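Local coordinates for cellulose biosynthesis protein BcsG (Salmonella typhimurium LT2, PDB 5OLT), which is required for cellulose biosynthesis, its extramembrane domain, captured in this structure, being a zinc-binding metalloenzyme of the alkaline phosphatase family, at residues P265-A270 with G280-P285; L69-V74 with L91-N96. All blocks are in the same frame, centred on the assembly; numbering follows the deposited sequence.

Contact 1: residues P265-A270 with G280-P285. With ZN (zinc ion), chain B.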
loop_
_atom_site.group_PDB
_atom_site.type_symbol
_atom_site.label_atom_id
_atom_site.label_comp_id
_atom_site.label_asym_id
_atom_site.label_seq_id
_atom_site.Cartn_x
_atom_site.Cartn_y
_atom_site.Cartn_z
ATOM N N PRO A 265 -0.612 -3.708 2.280
ATOM C CA PRO A 265 0.335 -4.075 3.356
ATOM C C PRO A 265 1.625 -3.276 3.270
ATOM O O PRO A 265 2.016 -2.800 2.205
ATOM C CB PRO A 265 0.620 -5.548 3.108
ATOM C CG PRO A 265 -0.569 -6.009 2.304
ATOM C CD PRO A 265 -0.921 -4.857 1.409
ATOM N N GLU A 266 2.257 -3.132 4.430
ATOM C CA GLU A 266 3.551 -2.429 4.499
ATOM C C GLU A 266 4.681 -3.240 3.893
ATOM O O GLU A 266 5.596 -2.677 3.276
ATOM C CB GLU A 266 3.958 -2.273 5.964
ATOM C CG GLU A 266 3.069 -1.456 6.893
ATOM C CD GLU A 266 3.551 -1.617 8.319
ATOM O OE1 GLU A 266 4.587 -2.304 8.501
ATOM O OE2 GLU A 266 2.912 -1.088 9.239
ATOM N N HIS A 267 4.676 -4.553 4.167
ATOM C CA HIS A 267 5.799 -5.482 3.874
ATOM C C HIS A 267 5.384 -6.799 4.493
ATOM O O HIS A 267 4.486 -6.831 5.370
ATOM C CB HIS A 267 7.137 -5.016 4.576
ATOM C CG HIS A 267 7.017 -4.929 6.074
ATOM N ND1 HIS A 267 7.073 -6.044 6.888
ATOM C CD2 HIS A 267 6.746 -3.876 6.884
ATOM C CE1 HIS A 267 6.811 -5.683 8.141
ATOM N NE2 HIS A 267 6.631 -4.369 8.171
ATOM N N GLY A 268 6.058 -7.862 4.086
ATOM C CA GLY A 268 5.771 -9.169 4.637
ATOM C C GLY A 268 6.332 -9.431 6.016
ATOM O O GLY A 268 7.213 -8.725 6.506
ATOM N N GLY A 269 5.840 -10.502 6.632
ATOM C CA GLY A 269 6.321 -10.922 7.965
ATOM C C GLY A 269 7.455 -11.919 7.940
ATOM O O GLY A 269 7.923 -12.345 8.981
ATOM N N ALA A 270 7.901 -12.279 6.734
ATOM C CA ALA A 270 8.999 -13.242 6.560
ATOM C C ALA A 270 8.600 -14.577 7.238
ATOM O O ALA A 270 9.417 -15.249 7.865
ATOM C CB ALA A 270 10.338 -12.688 7.091
ATOM N N GLY A 280 11.255 -14.887 9.973
ATOM C CA GLY A 280 11.115 -13.741 10.841
ATOM C C GLY A 280 12.120 -12.654 10.586
ATOM O O GLY A 280 11.864 -11.520 10.991
ATOM N N LEU A 281 13.253 -12.968 9.963
ATOM C CA LEU A 281 14.257 -11.914 9.684
ATOM C C LEU A 281 13.942 -11.276 8.347
ATOM O O LEU A 281 13.719 -11.957 7.351
ATOM C CB LEU A 281 15.675 -12.462 9.683
ATOM C CG LEU A 281 16.457 -12.092 10.937
ATOM C CD1 LEU A 281 15.775 -12.570 12.215
ATOM C CD2 LEU A 281 17.869 -12.586 10.860
ATOM N N ARG A 282 14.011 -9.947 8.318
ATOM C CA ARG A 282 13.597 -9.197 7.098
ATOM C C ARG A 282 14.460 -7.942 6.920
ATOM O O ARG A 282 14.000 -6.915 6.473
ATOM C CB ARG A 282 12.074 -8.926 7.109
ATOM C CG ARG A 282 11.581 -8.279 8.381
ATOM C CD ARG A 282 10.100 -7.972 8.240
ATOM N NE ARG A 282 9.523 -7.692 9.553
ATOM C CZ ARG A 282 9.457 -6.505 10.145
ATOM N NH1 ARG A 282 9.894 -5.390 9.557
ATOM N NH2 ARG A 282 8.960 -6.439 11.394
ATOM N N ASP A 283 15.751 -8.043 7.249
ATOM C CA ASP A 283 16.631 -6.878 7.060
ATOM C C ASP A 283 16.983 -6.622 5.609
ATOM O O ASP A 283 17.372 -5.499 5.261
ATOM C CB ASP A 283 17.886 -7.017 7.935
ATOM C CG ASP A 283 17.494 -7.092 9.402
ATOM O OD1 ASP A 283 16.754 -6.178 9.897
ATOM O OD2 ASP A 283 17.799 -8.107 10.017
ATOM N N ILE A 284 16.879 -7.652 4.776
ATOM C CA ILE A 284 17.032 -7.489 3.331
ATOM C C ILE A 284 15.642 -7.557 2.710
ATOM O O ILE A 284 14.904 -8.510 2.946
ATOM C CB ILE A 284 17.965 -8.553 2.735
ATOM C CG1 ILE A 284 19.376 -8.488 3.405
ATOM C CG2 ILE A 284 18.061 -8.401 1.223
ATOM C CD1 ILE A 284 20.094 -7.153 3.220
ATOM N N PRO A 285 15.251 -6.527 1.935
ATOM C CA PRO A 285 13.857 -6.483 1.412
ATOM C C PRO A 285 13.727 -7.340 0.148
ATOM O O PRO A 285 13.719 -6.848 -0.993
ATOM C CB PRO A 285 13.638 -4.995 1.172
ATOM C CG PRO A 285 15.013 -4.505 0.771
ATOM C CD PRO A 285 15.995 -5.284 1.635
HETATM ZN ZN ZN B . 5.523 -3.469 9.698
HETATM O O HOH W 1 8.892 -10.332 10.695
HETATM O O HOH W 2 7.242 -4.325 11.299
#
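The zinc site of this alkaline phosphatase-like domain is where H267 and R282 meet, the histidine as a metal ligand and the arginine laid across it. H267 NE2 binds the zinc ion at 2.1 Å and E266 OE1 at 1.9 Å; C67 and S102 complete the protein ligands. With CG set between backbone N and carbonyl carbon (chi1 59°), the imidazole points its ND1 at G268 O, the carbonyl of the next residue, a 2.7 Å hydrogen bond that should fix the ring's rotation and leave NE2 for the metal. The guanidinium of R282 is tilted 22° from the plane of this ring, with H267 CE1 over one guanidinium face and 3.4 Å from R282 NH1. Water 2, a long zinc ligand at 2.5 Å, also accepts a weak bond from R282 NH2, while R282 NH1 holds a citrate probably left from crystallisation. Water 1 accepts from R282 NE and donates to G269 O and G280 O. Beyond it, G280 N donates to A270 O (2.8 Å). Both segments belong to the long loop between strand 259-265 and helix 287-290; I289 of that helix touches R282, and P285 packs on strands 355-357 and 360-365.

Contact 2: residues L69-V74 with L91-N96; sequences LSWSDV and LFKHFN
W71 reaches across from the first turn of its helix to the bend in strand 90-96, where its indole meets F92 O, L91 and K93. W71 NE1 donates a weak hydrogen bond to F92 O, 3.3 Å long and bent to 143°, with the carbonyl oxygen at the ring edge and in its plane. Water 3 lies in that plane too; it accepts a weak bond from W71 NE1 and a shorter one, 2.7 Å, from F95 N, thereby bridging the indole to the strand beyond the corner at K93 and H94. At the benzo end of the indole, W71 CZ2 touches L91 CD1 at 4.1 Å and the aliphatic K93 CD at 4.0 Å. The lysine chain, bent at chi2 (-57°), brings its CD to the indole, while its NZ makes a long, weak ion pair with D311.

Further out, a capping box sets the start of the helix: D73 N donates to S70 OG at 3.1 Å, and S70 N returns a bond to D73 OD2. The indole also meets the ring of W85 and packs against N291 and P293 of strand 291-299. One N-H thus faces two acceptors, a carbonyl and a water, and both bonds are weak, so apolar packing of the indole probably contributes much of the hold.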
loop_
_atom_site.group_PDB
_atom_site.type_symbol
_atom_site.label_atom_id
_atom_site.label_comp_id
_atom_site.label_asym_id
_atom_site.label_seq_id
_atom_site.Cartn_x
_atom_site.Cartn_y
_atom_site.Cartn_z
ATOM N N LEU A 69 2.441 -8.697 6.099
ATOM C CA LEU A 69 1.540 -9.468 5.247
ATOM C C LEU A 69 2.042 -9.369 3.811
ATOM O O LEU A 69 1.869 -8.327 3.166
ATOM C CB LEU A 69 0.104 -8.919 5.377
ATOM C CG LEU A 69 -0.912 -9.628 4.452
ATOM C CD1 LEU A 69 -1.007 -11.096 4.792
ATOM C CD2 LEU A 69 -2.271 -8.937 4.634
ATOM N N SER A 70 2.601 -10.464 3.301
ATOM C CA SER A 70 2.949 -10.581 1.862
ATOM C C SER A 70 2.215 -11.755 1.232
ATOM O O SER A 70 1.650 -12.604 1.936
ATOM C CB SER A 70 4.456 -10.790 1.699
ATOM O OG SER A 70 4.806 -12.078 2.216
ATOM N N TRP A 71 2.245 -11.830 -0.095
ATOM C CA TRP A 71 1.683 -13.015 -0.741
ATOM C C TRP A 71 2.355 -14.286 -0.279
ATOM O O TRP A 71 1.663 -15.298 -0.109
ATOM C CB TRP A 71 1.750 -12.930 -2.259
ATOM C CG TRP A 71 0.695 -12.043 -2.876
ATOM C CD1 TRP A 71 0.913 -10.925 -3.672
ATOM C CD2 TRP A 71 -0.738 -12.224 -2.862
ATOM N NE1 TRP A 71 -0.276 -10.398 -4.122
ATOM C CE2 TRP A 71 -1.314 -11.157 -3.630
ATOM C CE3 TRP A 71 -1.594 -13.157 -2.250
ATOM C CZ2 TRP A 71 -2.712 -11.028 -3.818
ATOM C CZ3 TRP A 71 -2.980 -12.994 -2.392
ATOM C CH2 TRP A 71 -3.524 -11.941 -3.175
ATOM N N SER A 72 3.689 -14.270 -0.084
ATOM C CA SER A 72 4.388 -15.429 0.412
ATOM C C SER A 72 3.837 -15.870 1.783
ATOM O O SER A 72 3.704 -17.064 2.059
ATOM C CB SER A 72 5.865 -15.104 0.523
ATOM O OG SER A 72 6.567 -16.217 0.990
ATOM N N ASP A 73 3.536 -14.898 2.646
ATOM C CA ASP A 73 2.979 -15.237 3.946
ATOM C C ASP A 73 1.591 -15.869 3.803
ATOM O O ASP A 73 1.294 -16.835 4.504
ATOM C CB ASP A 73 2.814 -14.009 4.836
ATOM C CG ASP A 73 4.105 -13.239 5.113
ATOM O OD1 ASP A 73 5.214 -13.833 5.126
ATOM O OD2 ASP A 73 3.960 -12.013 5.374
ATOM N N VAL A 74 0.774 -15.321 2.897
ATOM C CA VAL A 74 -0.584 -15.862 2.678
ATOM C C VAL A 74 -0.469 -17.327 2.205
ATOM O O VAL A 74 -1.193 -18.213 2.707
ATOM C CB VAL A 74 -1.387 -15.018 1.696
ATOM C CG1 VAL A 74 -2.760 -15.653 1.448
ATOM C CG2 VAL A 74 -1.547 -13.602 2.219
ATOM N N LEU A 91 -7.509 -6.313 -7.554
ATOM C CA LEU A 91 -6.518 -7.010 -6.723
ATOM C C LEU A 91 -5.189 -7.017 -7.453
ATOM O O LEU A 91 -5.098 -7.519 -8.592
ATOM C CB LEU A 91 -7.029 -8.437 -6.431
ATOM C CG LEU A 91 -6.187 -9.322 -5.522
ATOM C CD1 LEU A 91 -6.021 -8.688 -4.144
ATOM C CD2 LEU A 91 -6.854 -10.692 -5.406
ATOM N N PHE A 92 -4.163 -6.469 -6.803
ATOM C CA PHE A 92 -2.824 -6.476 -7.405
ATOM C C PHE A 92 -2.074 -7.757 -7.079
ATOM O O PHE A 92 -2.023 -8.181 -5.910
ATOM C CB PHE A 92 -2.018 -5.295 -6.839
ATOM C CG PHE A 92 -2.488 -3.943 -7.312
ATOM C CD1 PHE A 92 -3.534 -3.273 -6.659
ATOM C CD2 PHE A 92 -1.846 -3.302 -8.361
ATOM C CE1 PHE A 92 -3.959 -2.015 -7.075
ATOM C CE2 PHE A 92 -2.256 -2.031 -8.786
ATOM C CZ PHE A 92 -3.315 -1.366 -8.141
ATOM N N LYS A 93 -1.449 -8.345 -8.097
ATOM C CA LYS A 93 -0.683 -9.578 -7.976
ATOM C C LYS A 93 0.828 -9.377 -7.938
ATOM O O LYS A 93 1.545 -10.238 -7.513
ATOM C CB LYS A 93 -1.079 -10.562 -9.090
ATOM C CG LYS A 93 -2.544 -11.006 -9.069
ATOM C CD LYS A 93 -2.897 -11.645 -7.732
ATOM C CE LYS A 93 -4.336 -12.155 -7.688
ATOM N NZ LYS A 93 -4.515 -13.315 -8.597
ATOM N N HIS A 94 1.286 -8.202 -8.371
ATOM C CA HIS A 94 2.710 -7.878 -8.371
ATOM C C HIS A 94 2.886 -6.455 -7.870
ATOM O O HIS A 94 3.527 -5.622 -8.536
ATOM C CB HIS A 94 3.339 -8.124 -9.765
ATOM C CG HIS A 94 3.362 -9.569 -10.116
ATOM N ND1 HIS A 94 4.243 -10.449 -9.519
ATOM C CD2 HIS A 94 2.577 -10.307 -10.928
ATOM C CE1 HIS A 94 4.020 -11.666 -9.978
ATOM N NE2 HIS A 94 2.997 -11.611 -10.812
ATOM N N PHE A 95 2.356 -6.191 -6.672
ATOM C CA PHE A 95 2.510 -4.899 -6.001
ATOM C C PHE A 95 3.726 -4.980 -5.093
ATOM O O PHE A 95 3.797 -5.853 -4.236
ATOM C CB PHE A 95 1.258 -4.607 -5.154
ATOM C CG PHE A 95 1.220 -3.216 -4.622
ATOM C CD1 PHE A 95 1.976 -2.848 -3.469
ATOM C CD2 PHE A 95 0.472 -2.243 -5.273
ATOM C CE1 PHE A 95 1.930 -1.549 -2.988
ATOM C CE2 PHE A 95 0.399 -0.966 -4.759
ATOM C CZ PHE A 95 1.134 -0.605 -3.638
ATOM N N ASN A 96 4.674 -4.061 -5.304
ATOM C CA ASN A 96 5.906 -4.065 -4.514
ATOM C C ASN A 96 5.850 -3.009 -3.437
ATOM O O ASN A 96 5.601 -1.844 -3.698
ATOM C CB ASN A 96 7.087 -3.786 -5.440
ATOM C CG ASN A 96 8.405 -3.983 -4.737
ATOM O OD1 ASN A 96 8.695 -5.108 -4.299
ATOM N ND2 ASN A 96 9.200 -2.913 -4.607
HETATM O O HOH W 3 1.117 -8.154 -5.211
#

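From the N terminus, strand 60-66 leads through zinc ligand C67 into residues 69-74, and contact 2 closes the excursion through helices 71-76 and 84-87 by bringing strand 90-96 against W71. Contact 1 follows much later, after strand 259-265, and closes a short loop without helix or strand between A270 and G280. The two are in series, neither nesting nor crossing. Their centres are about 12 Å apart, yet they touch: L69 N probably bonds to H267 O, and G269 N to D73 OD2. The helix start, with the aspartate of its capping box, is thereby joined to the metal-binding loop, at the ends of the adjacent parallel strands 60-66 and 259-265.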